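Local coordinates for putative cell adhesion protein (Parabacteroides distasonis, PDB 3LIU) that is a putative fimbrillin of the FimA/Mfa1 family, probably serving as a structural subunit of the adhesive pili of a human gut bacterium, at residues 58-63 with 75-80; 364-369 with 381-386. All coordinates share one frame; numbering follows the deposited sequence.

Contact 1: 58-63 with 75-80; sequences VIYTKD and GPQEVY
Gly75 meets strand 58-63 through its backbone alone: its O accepts a weak hydrogen bond from Lys62 NZ (3.4 Å) and another from a water that also bonds Tyr60 OH, while a second water links its N to Asp63 O. A lysine suits this position because its long, extended chain carries the charge past the tyrosine ring to oxygens on the other strand. After Pro76, whose CB points away from the other strand, Gln77 dominates. With CG anti to the backbone N (chi1 169°) and the chain bent at chi2, it folds over Tyr60: Gln77 CG stands 3.5 Å from the centroid of the Tyr60 ring in a CH-pi contact, and the amide stacks on the ring with planes 18° apart. Gln77 OE1 then receives Lys62 NZ at 2.6 Å, in the carbonyl plane on a lone pair. Glutamine thus supplies both a methylene for the aromatic face and an acceptor for the ammonium. Val58 CG1 packs against Glu78 O, and Val79 CG1 touches Val58 CG1 at 4.2 Å. Val58 CG2 approaches Tyr80 CE2 obliquely at 4.0 Å. The axes of the two short antiparallel segments come no closer than 8.1 Å, so side chains and water fill the interval within this hairpin. Each arm has its own backbone partner: strand 58-63 bonds to strand 45-52, strand 75-80 to strand 16-24, whose Leu19 packs against Tyr60 and Val79.

Contact 2: 364-369 with 381-386; sequences LTIIGP and TNVSAS
Asn382 reaches across to the turn at Gly368 and Pro369 with its carboxamide. Its ND2 donates to Pro369 O at 2.7 Å in an almost straight bond (177°), the oxygen lying in the amide plane, while Pro369 CD packs against the same ND2 at 3.2 Å. CG stands beside the backbone N (chi1 -74°), which carries the amide over Gly368; a side chain at Gly368 would run into Asn382 CG, so glycine fits this place. The backbone of Asn382 is in the left-handed region, which asparagine tolerates well. Replacing Asn382 by alanine would remove the carboxamide, and Pro369 O would probably lose this donor while a gap opened over Gly368.

Ile367 N meets Asn382 O from above the carbonyl plane at 2.8 Å, and Ile367 CG1 lies over that same carbonyl, so the oxygen is gripped by the amide and shielded by an aliphatic branch. Beyond it the strands pair regularly. Thr365 and Ser384 form the antiparallel hydrogen-bonded pair, with Thr365 N to Ser384 O at 2.8 Å and Ser384 N to Thr365 O at 2.9 Å; these small polar residues suit their more solvent-accessible face. On the other face Leu364 CD2 presses on Ala385 CB at 3.5 Å and also meets Val383 CG2, at 4.0 Å, whereas Ile366 CG1 touches that methyl more loosely. Leu364, Ile366 and Val383 turn this face to strand 326-336, where Tyr333 and Ile335 lie. Tyr193 and Tyr333 also bond the carbonyls of Ile367 and Gly368.

The chemistry is therefore divided: backbone bonds fix the register, aliphatic side chains pack together on one face, and where the strands end a single side-chain amide takes over the role of a main-chain donor.

Both contacts join antiparallel, partly buried strands, yet they hold separate elements on opposite sides of the chain's centre; their centres lie about 53 Å apart and their nearest atoms about 38 Å, so they do not touch. Contact 1 spans the opened part of a hairpin, and side chains do the joining: a buried tyrosine under an amide, a partly exposed lysine, and water. Contact 2 is a close-packed strand pair, bound mainly through the backbone, with Leu364 and Ile366 buried on its apolar face and the polar pair more open to solvent. A side-chain amide is prominent in each: as acceptor in contact 1, as donor in contact 2.

Contact 1: 58-63 with 75-80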
ATOM      1  N   VAL A  58       4.042 -27.702  -3.162  1.00 15.07           N
ATOM      2  CA  VAL A  58       2.620 -27.824  -2.917  1.00 14.39           C
ATOM      3  C   VAL A  58       2.090 -26.447  -2.585  1.00 14.53           C
ATOM      4  O   VAL A  58       2.565 -25.802  -1.626  1.00 14.93           O
ATOM      5  CB  VAL A  58       2.311 -28.777  -1.750  1.00 14.93           C
ATOM      6  CG1 VAL A  58       0.823 -28.977  -1.613  1.00 15.15           C
ATOM      7  CG2 VAL A  58       2.966 -30.147  -1.992  1.00 19.09           C
ATOM      8  N   ILE A  59       1.125 -25.981  -3.371  1.00 12.97           N
ATOM      9  CA  ILE A  59       0.474 -24.676  -3.140  1.00 12.60           C
ATOM     10  C   ILE A  59      -1.025 -24.853  -3.098  1.00 12.99           C
ATOM     11  O   ILE A  59      -1.575 -25.558  -3.937  1.00  9.05           O
ATOM     12  CB  ILE A  59       0.772 -23.658  -4.259  1.00 14.48           C
ATOM     13  CG1 ILE A  59       2.297 -23.476  -4.434  1.00 17.68           C
ATOM     14  CG2 ILE A  59       0.060 -22.291  -3.963  1.00 11.03           C
ATOM     15  CD1 ILE A  59       2.855 -23.963  -5.712  1.00 17.04           C
ATOM     16  N   TYR A  60      -1.683 -24.231  -2.126  1.00 12.22           N
ATOM     17  CA  TYR A  60      -3.118 -24.373  -1.958  1.00 11.78           C
ATOM     18  C   TYR A  60      -3.727 -23.148  -1.333  1.00 11.38           C
ATOM     19  O   TYR A  60      -3.041 -22.369  -0.659  1.00 11.30           O
ATOM     20  CB  TYR A  60      -3.459 -25.584  -1.091  1.00 13.72           C
ATOM     21  CG  TYR A  60      -2.784 -25.573   0.254  1.00 12.46           C
ATOM     22  CD1 TYR A  60      -1.461 -25.964   0.379  1.00 13.73           C
ATOM     23  CD2 TYR A  60      -3.465 -25.196   1.407  1.00 11.56           C
ATOM     24  CE1 TYR A  60      -0.821 -25.987   1.628  1.00 16.21           C
ATOM     25  CE2 TYR A  60      -2.821 -25.208   2.666  1.00 11.14           C
ATOM     26  CZ  TYR A  60      -1.489 -25.590   2.740  1.00 16.08           C
ATOM     27  OH  TYR A  60      -0.815 -25.619   3.925  1.00 17.28           O
ATOM     28  N   THR A  61      -5.034 -23.005  -1.515  1.00 10.97           N
ATOM     29  CA  THR A  61      -5.800 -21.884  -0.943  1.00 12.95           C
ATOM     30  C   THR A  61      -7.037 -22.425  -0.240  1.00 14.25           C
ATOM     31  O   THR A  61      -7.754 -23.260  -0.792  1.00 16.63           O
ATOM     32  CB  THR A  61      -6.230 -20.837  -1.998  1.00 12.86           C
ATOM     33  OG1 THR A  61      -5.078 -20.239  -2.592  1.00 13.79           O
ATOM     34  CG2 THR A  61      -7.071 -19.668  -1.340  1.00 11.49           C
ATOM     35  N   LYS A  62      -7.264 -21.957   0.973  1.00 12.53           N
ATOM     36  CA  LYS A  62      -8.404 -22.342   1.787  1.00 13.55           C
ATOM     37  C   LYS A  62      -8.941 -21.121   2.498  1.00 14.74           C
ATOM     38  O   LYS A  62      -8.274 -20.078   2.624  1.00 13.67           O
ATOM     39  CB  LYS A  62      -8.026 -23.393   2.845  1.00 14.20           C
ATOM     40  CG  LYS A  62      -7.470 -24.691   2.217  1.00 20.92           C
ATOM     41  CD  LYS A  62      -7.177 -25.796   3.197  1.00 29.76           C
ATOM     42  CE  LYS A  62      -6.974 -27.129   2.429  1.00 25.44           C
ATOM     43  NZ  LYS A  62      -6.141 -28.079   3.203  1.00 40.42           N
ATOM     44  N   ASP A  63     -10.183 -21.237   2.923  1.00 16.23           N
ATOM     45  CA  ASP A  63     -10.791 -20.191   3.739  1.00 18.56           C
ATOM     46  C   ASP A  63     -10.133 -20.275   5.090  1.00 18.69           C
ATOM     47  O   ASP A  63      -9.831 -21.399   5.595  1.00 16.35           O
ATOM     48  CB  ASP A  63     -12.321 -20.379   3.832  1.00 18.26           C
ATOM     49  CG  ASP A  63     -13.020 -19.993   2.546  1.00 24.19           C
ATOM     50  OD1 ASP A  63     -12.396 -19.366   1.667  1.00 25.44           O
ATOM     51  OD2 ASP A  63     -14.202 -20.317   2.398  1.00 30.40           O
ATOM     52  N   GLY A  75      -6.615 -25.508   7.515  1.00 25.42           N
ATOM     53  CA  GLY A  75      -6.777 -26.893   7.967  1.00 24.81           C
ATOM     54  C   GLY A  75      -5.756 -27.801   7.349  1.00 25.82           C
ATOM     55  O   GLY A  75      -5.095 -27.405   6.387  1.00 24.06           O
ATOM     56  N   PRO A  76      -5.616 -29.019   7.894  1.00 24.92           N
ATOM     57  CA  PRO A  76      -4.543 -29.880   7.441  1.00 23.02           C
ATOM     58  C   PRO A  76      -4.553 -30.040   5.949  1.00 19.51           C
ATOM     59  O   PRO A  76      -5.610 -30.175   5.363  1.00 18.24           O
ATOM     60  CB  PRO A  76      -4.844 -31.204   8.133  1.00 22.12           C
ATOM     61  CG  PRO A  76      -5.402 -30.791   9.413  1.00 27.32           C
ATOM     62  CD  PRO A  76      -6.321 -29.626   9.037  1.00 27.52           C
ATOM     63  N   GLN A  77      -3.375 -30.020   5.348  1.00 17.51           N
ATOM     64  CA  GLN A  77      -3.235 -30.222   3.924  1.00 17.88           C
ATOM     65  C   GLN A  77      -2.127 -31.216   3.716  1.00 16.78           C
ATOM     66  O   GLN A  77      -1.127 -31.164   4.412  1.00 15.46           O
ATOM     67  CB  GLN A  77      -2.858 -28.910   3.266  1.00 17.64           C
ATOM     68  CG  GLN A  77      -2.428 -29.019   1.818  1.00 27.50           C
ATOM     69  CD  GLN A  77      -3.587 -29.260   0.894  1.00 34.18           C
ATOM     70  OE1 GLN A  77      -4.742 -28.953   1.220  1.00 32.12           O
ATOM     71  NE2 GLN A  77      -3.285 -29.816  -0.277  1.00 31.07           N
ATOM     72  N   GLU A  78      -2.285 -32.119   2.756  1.00 16.43           N
ATOM     73  CA  GLU A  78      -1.198 -33.037   2.440  1.00 17.88           C
ATOM     74  C   GLU A  78      -0.048 -32.312   1.727  1.00 14.51           C
ATOM     75  O   GLU A  78      -0.279 -31.507   0.842  1.00 14.63           O
ATOM     76  CB  GLU A  78      -1.677 -34.215   1.588  1.00 22.32           C
ATOM     77  CG  GLU A  78      -0.745 -35.414   1.683  1.00 30.33           C
ATOM     78  CD  GLU A  78      -0.934 -36.355   0.518  1.00 48.29           C
ATOM     79  OE1 GLU A  78      -2.004 -36.991   0.449  1.00 46.90           O
ATOM     80  OE2 GLU A  78      -0.021 -36.442  -0.339  1.00 58.79           O
ATOM     81  N   VAL A  79       1.174 -32.640   2.126  1.00 13.34           N
ATOM     82  CA  VAL A  79       2.402 -32.057   1.584  1.00 15.84           C
ATOM     83  C   VAL A  79       3.436 -33.199   1.601  1.00 18.17           C
ATOM     84  O   VAL A  79       3.071 -34.346   1.860  1.00 19.31           O
ATOM     85  CB  VAL A  79       2.869 -30.812   2.425  1.00 16.15           C
ATOM     86  CG1 VAL A  79       1.829 -29.688   2.378  1.00 15.56           C
ATOM     87  CG2 VAL A  79       3.146 -31.163   3.867  1.00 16.15           C
ATOM     88  N   TYR A  80       4.695 -32.920   1.286  1.00 21.86           N
ATOM     89  CA  TYR A  80       5.766 -33.937   1.403  1.00 21.99           C
ATOM     90  C   TYR A  80       6.695 -33.673   2.579  1.00 22.50           C
ATOM     91  O   TYR A  80       6.787 -32.533   3.076  1.00 20.42           O
ATOM     92  CB  TYR A  80       6.582 -34.033   0.103  1.00 24.68           C
ATOM     93  CG  TYR A  80       5.724 -34.324  -1.133  1.00 30.80           C
ATOM     94  CD1 TYR A  80       5.247 -35.608  -1.382  1.00 34.58           C
ATOM     95  CD2 TYR A  80       5.398 -33.314  -2.040  1.00 37.14           C
ATOM     96  CE1 TYR A  80       4.467 -35.890  -2.501  1.00 36.83           C
ATOM     97  CE2 TYR A  80       4.614 -33.586  -3.168  1.00 39.26           C
ATOM     98  CZ  TYR A  80       4.153 -34.879  -3.389  1.00 39.36           C
ATOM     99  OH  TYR A  80       3.374 -35.165  -4.492  1.00 42.04           O
TER
HETATM  100  O   HOH W   1      -2.507 -26.198   6.058  1.00 11.54           O
HETATM  101  O   HOH W   2      -9.186 -23.708   6.723  1.00 41.11           O

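Contact 2: 364-369 with 381-386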
ATOM      1  N   LEU A 364      -1.863  19.741   5.907  1.00 18.50           N
ATOM      2  CA  LEU A 364      -1.445  20.830   5.043  1.00 15.90           C
ATOM      3  C   LEU A 364      -1.656  22.199   5.661  1.00 15.16           C
ATOM      4  O   LEU A 364      -2.663  22.437   6.333  1.00 14.25           O
ATOM      5  CB  LEU A 364      -2.206  20.740   3.722  1.00 16.52           C
ATOM      6  CG  LEU A 364      -1.966  19.466   2.932  1.00 20.23           C
ATOM      7  CD1 LEU A 364      -2.674  19.581   1.531  1.00 15.26           C
ATOM      8  CD2 LEU A 364      -0.474  19.197   2.818  1.00 12.57           C
ATOM      9  N   THR A 365      -0.693  23.092   5.457  1.00 15.45           N
ATOM     10  CA  THR A 365      -0.858  24.493   5.832  1.00 16.70           C
ATOM     11  C   THR A 365      -0.828  25.254   4.517  1.00 16.95           C
ATOM     12  O   THR A 365       0.207  25.298   3.846  1.00 17.55           O
ATOM     13  CB  THR A 365       0.256  25.015   6.756  1.00 18.31           C
ATOM     14  OG1 THR A 365       0.240  24.277   7.982  1.00 21.62           O
ATOM     15  CG2 THR A 365       0.075  26.531   7.079  1.00 14.48           C
ATOM     16  N   ILE A 366      -1.966  25.822   4.132  1.00 14.45           N
ATOM     17  CA  ILE A 366      -2.061  26.563   2.882  1.00 15.09           C
ATOM     18  C   ILE A 366      -1.767  28.030   3.145  1.00 16.42           C
ATOM     19  O   ILE A 366      -2.399  28.645   4.000  1.00 18.45           O
ATOM     20  CB  ILE A 366      -3.456  26.345   2.266  1.00 17.45           C
ATOM     21  CG1 ILE A 366      -3.549  24.874   1.823  1.00 18.65           C
ATOM     22  CG2 ILE A 366      -3.704  27.334   1.103  1.00 12.80           C
ATOM     23  CD1 ILE A 366      -4.872  24.396   1.763  1.00 20.57           C
ATOM     24  N   ILE A 367      -0.795  28.593   2.432  1.00 15.64           N
ATOM     25  CA  ILE A 367      -0.309  29.949   2.715  1.00 15.34           C
ATOM     26  C   ILE A 367      -0.426  30.932   1.536  1.00 13.29           C
ATOM     27  O   ILE A 367       0.145  32.017   1.558  1.00 12.89           O
ATOM     28  CB  ILE A 367       1.159  29.918   3.254  1.00 17.71           C
ATOM     29  CG1 ILE A 367       2.137  29.453   2.171  1.00 19.38           C
ATOM     30  CG2 ILE A 367       1.240  28.998   4.522  1.00 13.19           C
ATOM     31  CD1 ILE A 367       3.592  29.829   2.487  1.00 19.60           C
ATOM     32  N   GLY A 368      -1.195  30.566   0.518  1.00 14.66           N
ATOM     33  CA  GLY A 368      -1.339  31.406  -0.666  1.00 12.74           C
ATOM     34  C   GLY A 368      -2.177  30.670  -1.679  1.00 16.18           C
ATOM     35  O   GLY A 368      -2.601  29.536  -1.416  1.00 17.49           O
ATOM     36  N   PRO A 369      -2.459  31.312  -2.832  1.00 16.59           N
ATOM     37  CA  PRO A 369      -3.299  30.690  -3.834  1.00 15.18           C
ATOM     38  C   PRO A 369      -2.562  29.520  -4.474  1.00 16.36           C
ATOM     39  O   PRO A 369      -1.348  29.568  -4.673  1.00 15.84           O
ATOM     40  CB  PRO A 369      -3.512  31.800  -4.868  1.00 14.23           C
ATOM     41  CG  PRO A 369      -2.890  33.035  -4.308  1.00 18.39           C
ATOM     42  CD  PRO A 369      -1.878  32.571  -3.326  1.00 18.97           C
ATOM     43  N   THR A 381       4.304  27.043  -4.745  1.00 18.35           N
ATOM     44  CA  THR A 381       3.441  25.945  -4.310  1.00 20.95           C
ATOM     45  C   THR A 381       2.374  26.460  -3.313  1.00 18.07           C
ATOM     46  O   THR A 381       1.223  26.048  -3.360  1.00 19.64           O
ATOM     47  CB  THR A 381       4.272  24.822  -3.648  1.00 20.74           C
ATOM     48  OG1 THR A 381       4.939  25.357  -2.502  1.00 20.32           O
ATOM     49  CG2 THR A 381       5.341  24.230  -4.617  1.00 16.23           C
ATOM     50  N   ASN A 382       2.778  27.375  -2.441  1.00 17.76           N
ATOM     51  CA  ASN A 382       1.907  27.973  -1.393  1.00 17.20           C
ATOM     52  C   ASN A 382       1.282  26.965  -0.428  1.00 18.97           C
ATOM     53  O   ASN A 382       0.203  27.203   0.153  1.00 16.34           O
ATOM     54  CB  ASN A 382       0.835  28.876  -2.021  1.00 19.47           C
ATOM     55  CG  ASN A 382       1.411  30.185  -2.502  1.00 15.61           C
ATOM     56  OD1 ASN A 382       2.398  30.656  -1.954  1.00 19.27           O
ATOM     57  ND2 ASN A 382       0.802  30.779  -3.511  1.00 15.23           N
ATOM     58  N   VAL A 383       2.000  25.866  -0.213  1.00 19.63           N
ATOM     59  CA  VAL A 383       1.573  24.831   0.704  1.00 19.86           C
ATOM     60  C   VAL A 383       2.783  24.283   1.441  1.00 21.47           C
ATOM     61  O   VAL A 383       3.855  24.172   0.895  1.00 21.66           O
ATOM     62  CB  VAL A 383       0.782  23.709   0.001  1.00 18.43           C
ATOM     63  CG1 VAL A 383       1.619  22.997  -1.075  1.00 15.61           C
ATOM     64  CG2 VAL A 383       0.219  22.722   1.035  1.00 17.17           C
ATOM     65  N   SER A 384       2.597  24.032   2.722  1.00 22.08           N
ATOM     66  CA  SER A 384       3.583  23.381   3.568  1.00 23.17           C
ATOM     67  C   SER A 384       2.901  22.109   4.103  1.00 22.26           C
ATOM     68  O   SER A 384       1.691  22.138   4.432  1.00 21.35           O
ATOM     69  CB  SER A 384       3.958  24.333   4.699  1.00 23.14           C
ATOM     70  OG  SER A 384       4.657  23.654   5.700  1.00 30.19           O
ATOM     71  N   ALA A 385       3.623  20.989   4.097  1.00 19.56           N
ATOM     72  CA  ALA A 385       3.066  19.719   4.521  1.00 19.75           C
ATOM     73  C   ALA A 385       3.872  19.078   5.639  1.00 19.37           C
ATOM     74  O   ALA A 385       5.072  19.109   5.627  1.00 16.27           O
ATOM     75  CB  ALA A 385       2.982  18.745   3.335  1.00 22.53           C
ATOM     76  N   SER A 386       3.153  18.495   6.580  1.00 18.94           N
ATOM     77  CA  SER A 386       3.657  17.697   7.647  1.00 19.86           C
ATOM     78  C   SER A 386       3.013  16.311   7.500  1.00 20.29           C
ATOM     79  O   SER A 386       1.771  16.183   7.552  1.00 18.41           O
ATOM     80  CB  SER A 386       3.192  18.325   8.949  1.00 20.28           C
ATOM     81  OG  SER A 386       3.524  17.517  10.045  1.00 23.50           O
TER